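NAD(P)H dehydrogenase (quinone) (Deinococcus radiodurans, PDB 1YDG) catalyses the reduction of quinones to quinols by NADH or NADPH, using one bound FMN per monomer of a homotetramer. Local coordinates at residues Ala79-Phe84 / Glu195-Leu200; Gly153-Val158 / Ile186-Arg191. All coordinates share one frame; numbering follows the deposited sequence.

Interaction 1 of 2, residues Ala79-Phe84 / Glu195-Leu200; sequences AEAIVF and ELTAKL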
loop_
_atom_site.group_PDB
_atom_site.type_symbol
_atom_site.label_atom_id
_atom_site.label_comp_id
_atom_site.label_asym_id
_atom_site.label_seq_id
_atom_site.Cartn_x
_atom_site.Cartn_y
_atom_site.Cartn_z
ATOM N N ALA B 79 19.801 -19.063 -2.781
ATOM C CA ALA B 79 18.417 -19.449 -3.027
ATOM C C ALA B 79 17.982 -19.183 -4.467
ATOM O O ALA B 79 18.431 -18.257 -5.123
ATOM C CB ALA B 79 17.472 -18.734 -2.055
ATOM N N GLU B 80 17.099 -20.030 -4.947
ATOM C CA GLU B 80 16.395 -19.760 -6.180
ATOM C C GLU B 80 14.977 -19.319 -5.848
ATOM O O GLU B 80 14.335 -18.637 -6.639
ATOM C CB GLU B 80 16.419 -21.001 -7.041
ATOM C CG GLU B 80 17.779 -21.252 -7.635
ATOM C CD GLU B 80 18.057 -22.702 -7.944
ATOM O OE1 GLU B 80 17.479 -23.591 -7.307
ATOM O OE2 GLU B 80 18.874 -22.957 -8.844
ATOM N N ALA B 81 14.509 -19.710 -4.662
ATOM C CA ALA B 81 13.195 -19.352 -4.176
ATOM C C ALA B 81 13.313 -18.842 -2.755
ATOM O O ALA B 81 13.919 -19.486 -1.921
ATOM C CB ALA B 81 12.277 -20.565 -4.249
ATOM N N ILE B 82 12.732 -17.678 -2.483
ATOM C CA ILE B 82 12.795 -17.055 -1.172
ATOM C C ILE B 82 11.435 -16.869 -0.526
ATOM O O ILE B 82 10.495 -16.383 -1.163
ATOM C CB ILE B 82 13.443 -15.653 -1.278
ATOM C CG1 ILE B 82 14.902 -15.785 -1.720
ATOM C CG2 ILE B 82 13.305 -14.897 0.060
ATOM C CD1 ILE B 82 15.493 -14.539 -2.422
ATOM N N VAL B 83 11.334 -17.222 0.752
ATOM C CA VAL B 83 10.176 -16.837 1.553
ATOM C C VAL B 83 10.655 -16.011 2.726
ATOM O O VAL B 83 11.590 -16.424 3.415
ATOM C CB VAL B 83 9.375 -18.065 2.094
ATOM C CG1 VAL B 83 8.251 -17.641 3.031
ATOM C CG2 VAL B 83 8.828 -18.930 0.963
ATOM N N PHE B 84 9.980 -14.866 2.944
ATOM C CA PHE B 84 10.151 -13.990 4.121
ATOM C C PHE B 84 8.910 -14.042 5.014
ATOM O O PHE B 84 7.772 -13.928 4.526
ATOM C CB PHE B 84 10.321 -12.521 3.678
ATOM C CG PHE B 84 11.722 -12.134 3.316
ATOM C CD1 PHE B 84 12.702 -13.092 3.057
ATOM C CD2 PHE B 84 12.050 -10.804 3.181
ATOM C CE1 PHE B 84 13.999 -12.713 2.698
ATOM C CE2 PHE B 84 13.346 -10.422 2.824
ATOM C CZ PHE B 84 14.305 -11.372 2.581
ATOM N N GLU B 195 7.119 -25.449 -7.109
ATOM C CA GLU B 195 6.686 -25.878 -8.457
ATOM C C GLU B 195 6.881 -24.798 -9.539
ATOM O O GLU B 195 7.426 -25.075 -10.617
ATOM C CB GLU B 195 5.224 -26.343 -8.422
ATOM C CG GLU B 195 5.036 -27.668 -7.677
ATOM C CD GLU B 195 3.574 -28.018 -7.384
ATOM O OE1 GLU B 195 2.655 -27.292 -7.848
ATOM O OE2 GLU B 195 3.347 -29.039 -6.684
ATOM N N LEU B 196 6.462 -23.571 -9.257
ATOM C CA LEU B 196 6.740 -22.455 -10.182
ATOM C C LEU B 196 8.244 -22.245 -10.420
ATOM O O LEU B 196 8.687 -22.087 -11.562
ATOM C CB LEU B 196 6.092 -21.156 -9.694
ATOM C CG LEU B 196 4.560 -21.086 -9.833
ATOM C CD1 LEU B 196 3.995 -19.932 -9.028
ATOM C CD2 LEU B 196 4.120 -20.975 -11.286
ATOM N N THR B 197 9.023 -22.263 -9.342
ATOM C CA THR B 197 10.459 -22.030 -9.427
ATOM C C THR B 197 11.158 -23.115 -10.273
ATOM O O THR B 197 11.983 -22.805 -11.128
ATOM C CB THR B 197 11.116 -21.993 -8.040
ATOM O OG1 THR B 197 10.407 -21.096 -7.174
ATOM C CG2 THR B 197 12.564 -21.550 -8.156
ATOM N N ALA B 198 10.820 -24.369 -10.015
ATOM C CA ALA B 198 11.332 -25.494 -10.786
ATOM C C ALA B 198 11.010 -25.340 -12.287
ATOM O O ALA B 198 11.861 -25.599 -13.135
ATOM C CB ALA B 198 10.755 -26.781 -10.254
ATOM N N LYS B 199 9.803 -24.890 -12.613
ATOM C CA LYS B 199 9.443 -24.664 -14.025
ATOM C C LYS B 199 10.298 -23.569 -14.674
ATOM O O LYS B 199 10.837 -23.764 -15.774
ATOM C CB LYS B 199 7.964 -24.332 -14.166
ATOM C CG LYS B 199 7.038 -25.531 -14.009
ATOM C CD LYS B 199 5.569 -25.088 -14.079
ATOM C CE LYS B 199 4.568 -26.264 -13.966
ATOM N NZ LYS B 199 4.889 -27.148 -12.795
ATOM N N LEU B 200 10.452 -22.442 -13.976
ATOM C CA LEU B 200 11.286 -21.338 -14.459
ATOM C C LEU B 200 12.738 -21.743 -14.680
ATOM O O LEU B 200 13.351 -21.351 -15.670
ATOM C CB LEU B 200 11.234 -20.154 -13.495
ATOM C CG LEU B 200 9.959 -19.319 -13.628
ATOM C CD1 LEU B 200 9.564 -18.706 -12.280
ATOM C CD2 LEU B 200 10.119 -18.241 -14.708
#
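Thr-197 turns its methyl CG2 anti to the backbone N and its hydroxyl OG1 anti to the carbonyl carbon (chi1 -51°), an arrangement in which OG1 faces Ala-81, the first residue of strand 81-89, and CG2 faces Glu-80 just before it. The hydroxyl comes up to the methyl of Ala-81, with Thr-197 OG1 3.5 Å from Ala-81 CB. The other branch lies against the backbone of Glu-80, where Thr-197 CG2 is 3.7 Å from the carbonyl oxygen O of Glu-80, and it also stands 4.0 Å from Ala-81 CB. Glu-80 adds its first side-chain carbon, CB, at 4.1 Å from Thr-197 CG2. Beyond that carbon the chain of Glu-80 runs out extended (chi2 153°), and its carboxylate oxygen OE1 is hydrogen-bonded to the backbone N of Lys-8.

The small side chain of Ala-81 is consistent with the close approach of strand and helix, CA of Ala-81 to CA of Thr-197 being 6.5 Å. Here helix 180-204 packs on the start of strand 81-89, which runs parallel to its neighbours 8-13 and 117-124. The polar branch of Thr-197 is served from outside the pair: OG1 is hydrogen-bonded to the carbonyl oxygen of Gln-193, one turn earlier in its own helix, and to OG1 of Thr-117 on the adjoining strand. Farther round the same helix, Leu-196 and Leu-200 pack on Leu-200 of a second subunit, which places this part of the helix between the sheet and a second subunit.

No hydrogen bond or salt bridge joins 79-84 to 195-200, so their contact depends on van der Waals fit. The buried hydroxyl can face a methyl group because its hydrogen bonds are met by the helix itself and by strand 117-124.

Interaction 2 of 2, residues Gly153-Val158 / Ile186-Arg191; sequences GYTDEV and IRHQVR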
loop_
_atom_site.group_PDB
_atom_site.type_symbol
_atom_site.label_atom_id
_atom_site.label_comp_id
_atom_site.label_asym_id
_atom_site.label_seq_id
_atom_site.Cartn_x
_atom_site.Cartn_y
_atom_site.Cartn_z
ATOM N N GLY B 153 -2.528 -16.386 -3.879
ATOM C CA GLY B 153 -3.895 -16.112 -4.316
ATOM C C GLY B 153 -4.845 -17.113 -3.662
ATOM O O GLY B 153 -4.657 -17.498 -2.500
ATOM N N TYR B 154 -5.851 -17.548 -4.412
ATOM C CA TYR B 154 -6.808 -18.536 -3.923
ATOM C C TYR B 154 -6.655 -19.857 -4.669
ATOM O O TYR B 154 -7.635 -20.563 -4.915
ATOM C CB TYR B 154 -8.231 -18.004 -4.082
ATOM C CG TYR B 154 -8.529 -16.804 -3.221
ATOM C CD1 TYR B 154 -8.303 -15.522 -3.691
ATOM C CD2 TYR B 154 -9.051 -16.954 -1.937
ATOM C CE1 TYR B 154 -8.568 -14.417 -2.912
ATOM C CE2 TYR B 154 -9.333 -15.856 -1.155
ATOM C CZ TYR B 154 -9.084 -14.586 -1.650
ATOM O OH TYR B 154 -9.357 -13.488 -0.889
ATOM N N THR B 155 -5.422 -20.210 -5.002
ATOM C CA THR B 155 -5.180 -21.371 -5.846
ATOM C C THR B 155 -5.453 -22.723 -5.156
ATOM O O THR B 155 -5.419 -23.765 -5.820
ATOM C CB THR B 155 -3.771 -21.322 -6.479
ATOM O OG1 THR B 155 -2.781 -21.129 -5.466
ATOM C CG2 THR B 155 -3.697 -20.183 -7.497
ATOM N N ASP B 156 -5.741 -22.712 -3.849
ATOM C CA ASP B 156 -6.311 -23.897 -3.153
ATOM C C ASP B 156 -7.585 -23.494 -2.394
ATOM O O ASP B 156 -7.829 -22.306 -2.183
ATOM C CB ASP B 156 -5.282 -24.504 -2.188
ATOM C CG ASP B 156 -5.469 -26.010 -1.982
ATOM O OD1 ASP B 156 -6.454 -26.415 -1.325
ATOM O OD2 ASP B 156 -4.621 -26.794 -2.465
ATOM N N GLU B 157 -8.403 -24.466 -1.984
ATOM C CA GLU B 157 -9.597 -24.157 -1.165
ATOM C C GLU B 157 -9.273 -24.167 0.322
ATOM O O GLU B 157 -10.174 -24.075 1.156
ATOM C CB GLU B 157 -10.769 -25.120 -1.426
ATOM C CG GLU B 157 -12.151 -24.447 -1.251
ATOM C CD GLU B 157 -13.273 -25.413 -0.860
ATOM O OE1 GLU B 157 -13.228 -26.601 -1.279
ATOM O OE2 GLU B 157 -14.208 -24.971 -0.138
ATOM N N VAL B 158 -7.991 -24.289 0.653
ATOM C CA VAL B 158 -7.536 -24.200 2.037
ATOM C C VAL B 158 -7.032 -22.786 2.379
ATOM O O VAL B 158 -6.649 -22.518 3.524
ATOM C CB VAL B 158 -6.475 -25.288 2.336
ATOM C CG1 VAL B 158 -5.023 -24.762 2.132
ATOM C CG2 VAL B 158 -6.707 -25.853 3.732
ATOM N N ILE B 186 0.042 -22.420 4.515
ATOM C CA ILE B 186 1.491 -22.324 4.392
ATOM C C ILE B 186 2.018 -23.396 3.440
ATOM O O ILE B 186 2.769 -23.085 2.525
ATOM C CB ILE B 186 2.163 -22.446 5.788
ATOM C CG1 ILE B 186 1.852 -21.209 6.629
ATOM C CG2 ILE B 186 3.666 -22.648 5.671
ATOM C CD1 ILE B 186 1.934 -21.451 8.116
ATOM N N ARG B 187 1.602 -24.648 3.653
ATOM C CA ARG B 187 2.067 -25.772 2.823
ATOM C C ARG B 187 1.836 -25.544 1.333
ATOM O O ARG B 187 2.712 -25.807 0.498
ATOM C CB ARG B 187 1.380 -27.086 3.236
ATOM C CG ARG B 187 1.763 -27.624 4.618
ATOM C CD ARG B 187 1.396 -29.129 4.814
ATOM N NE ARG B 187 -0.052 -29.415 4.845
ATOM C CZ ARG B 187 -0.837 -29.370 5.930
ATOM N NH1 ARG B 187 -0.359 -29.019 7.120
ATOM N NH2 ARG B 187 -2.127 -29.667 5.827
ATOM N N HIS B 188 0.642 -25.082 0.995
ATOM C CA HIS B 188 0.268 -24.857 -0.394
ATOM C C HIS B 188 1.077 -23.723 -1.009
ATOM O O HIS B 188 1.598 -23.849 -2.133
ATOM C CB HIS B 188 -1.233 -24.562 -0.512
ATOM C CG HIS B 188 -1.640 -24.066 -1.868
ATOM N ND1 HIS B 188 -1.697 -24.891 -2.975
ATOM C CD2 HIS B 188 -1.959 -22.823 -2.307
ATOM C CE1 HIS B 188 -2.051 -24.178 -4.034
ATOM N NE2 HIS B 188 -2.223 -22.922 -3.653
ATOM N N GLN B 189 1.175 -22.626 -0.267
ATOM C CA GLN B 189 1.978 -21.464 -0.686
ATOM C C GLN B 189 3.393 -21.860 -1.088
ATOM O O GLN B 189 3.873 -21.450 -2.142
ATOM C CB GLN B 189 2.039 -20.417 0.410
ATOM C CG GLN B 189 2.809 -19.151 0.013
ATOM C CD GLN B 189 2.789 -18.092 1.074
ATOM O OE1 GLN B 189 1.821 -17.972 1.828
ATOM N NE2 GLN B 189 3.866 -17.288 1.142
ATOM N N VAL B 190 4.033 -22.666 -0.249
ATOM C CA VAL B 190 5.416 -23.082 -0.453
ATOM C C VAL B 190 5.504 -24.129 -1.561
ATOM O O VAL B 190 6.351 -24.026 -2.433
ATOM C CB VAL B 190 6.039 -23.624 0.853
ATOM C CG1 VAL B 190 7.479 -24.144 0.618
ATOM C CG2 VAL B 190 6.051 -22.535 1.945
ATOM N N ARG B 191 4.612 -25.124 -1.536
ATOM C CA ARG B 191 4.604 -26.172 -2.550
ATOM C C ARG B 191 4.435 -25.530 -3.938
ATOM O O ARG B 191 5.137 -25.844 -4.892
ATOM C CB ARG B 191 3.494 -27.195 -2.231
ATOM C CG ARG B 191 3.185 -28.226 -3.309
ATOM C CD ARG B 191 2.134 -29.247 -2.828
ATOM N NE ARG B 191 0.809 -28.620 -2.696
ATOM C CZ ARG B 191 0.103 -28.472 -1.562
ATOM N NH1 ARG B 191 0.543 -28.931 -0.387
ATOM N NH2 ARG B 191 -1.084 -27.864 -1.613
#
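A polar contact between His-188 and the Thr-155/Asp-156 pair joins the loop leading into helix 157-162 to the flank of helix 180-204. With CG anti to the backbone N (chi1 169°), the imidazole points toward segment 153-158, and its NE2 donates to Thr-155 OG1 at 2.6 Å, the oxygen lying 3° out of the ring plane. That hydroxyl is also hydrogen-bonded to the carbonyl oxygen of Pro-152. Over one ring face, Asp-156 CB sits 3.5 Å from the His-188 centroid, a CH-pi contact almost on the ring normal. At the ring edge, Arg-191 NH2 makes a weak hydrogen bond of 3.3 Å to His-188 ND1, and it forms a long salt bridge, 3.8 Å, with Asp-156 OD2. The other carboxylate oxygen, Asp-156 OD1, accepts from Val-158 N at 3.3 Å. An alanine in place of His-188 would probably leave Thr-155 OG1 without its imidazole donor and Arg-191 NH2 without its weak acceptor, and open a gap beneath Asp-156 CB. Asp-156 is the N-cap of the weakly bonded start of helix 157-162, with the aspartate capping bond characteristic of helix starts, here set against the C-terminal helix of a flavodoxin-like fold.

Both interactions use helix 180-204, the long last helix of the flavodoxin-like fold, and their centres lie 15 Å apart. Interaction 2 takes the earlier part, 186-191, and interaction 1 the later part, 195-200. The order along the chain is 79-84, 153-158, 186-191, 195-200, so the shorter connection of interaction 2 falls within the longer one of interaction 1. One helix therefore meets a strand near the middle of the sheet and, farther back along its length, the loop before helix 157-162. The touching residues lie away from the FMN-binding residues of their own chain, but Tyr-154 of segment 153-158 packs on two FMN-binding residues of neighbouring subunits, His-144 of a second and Gly-129 of a third.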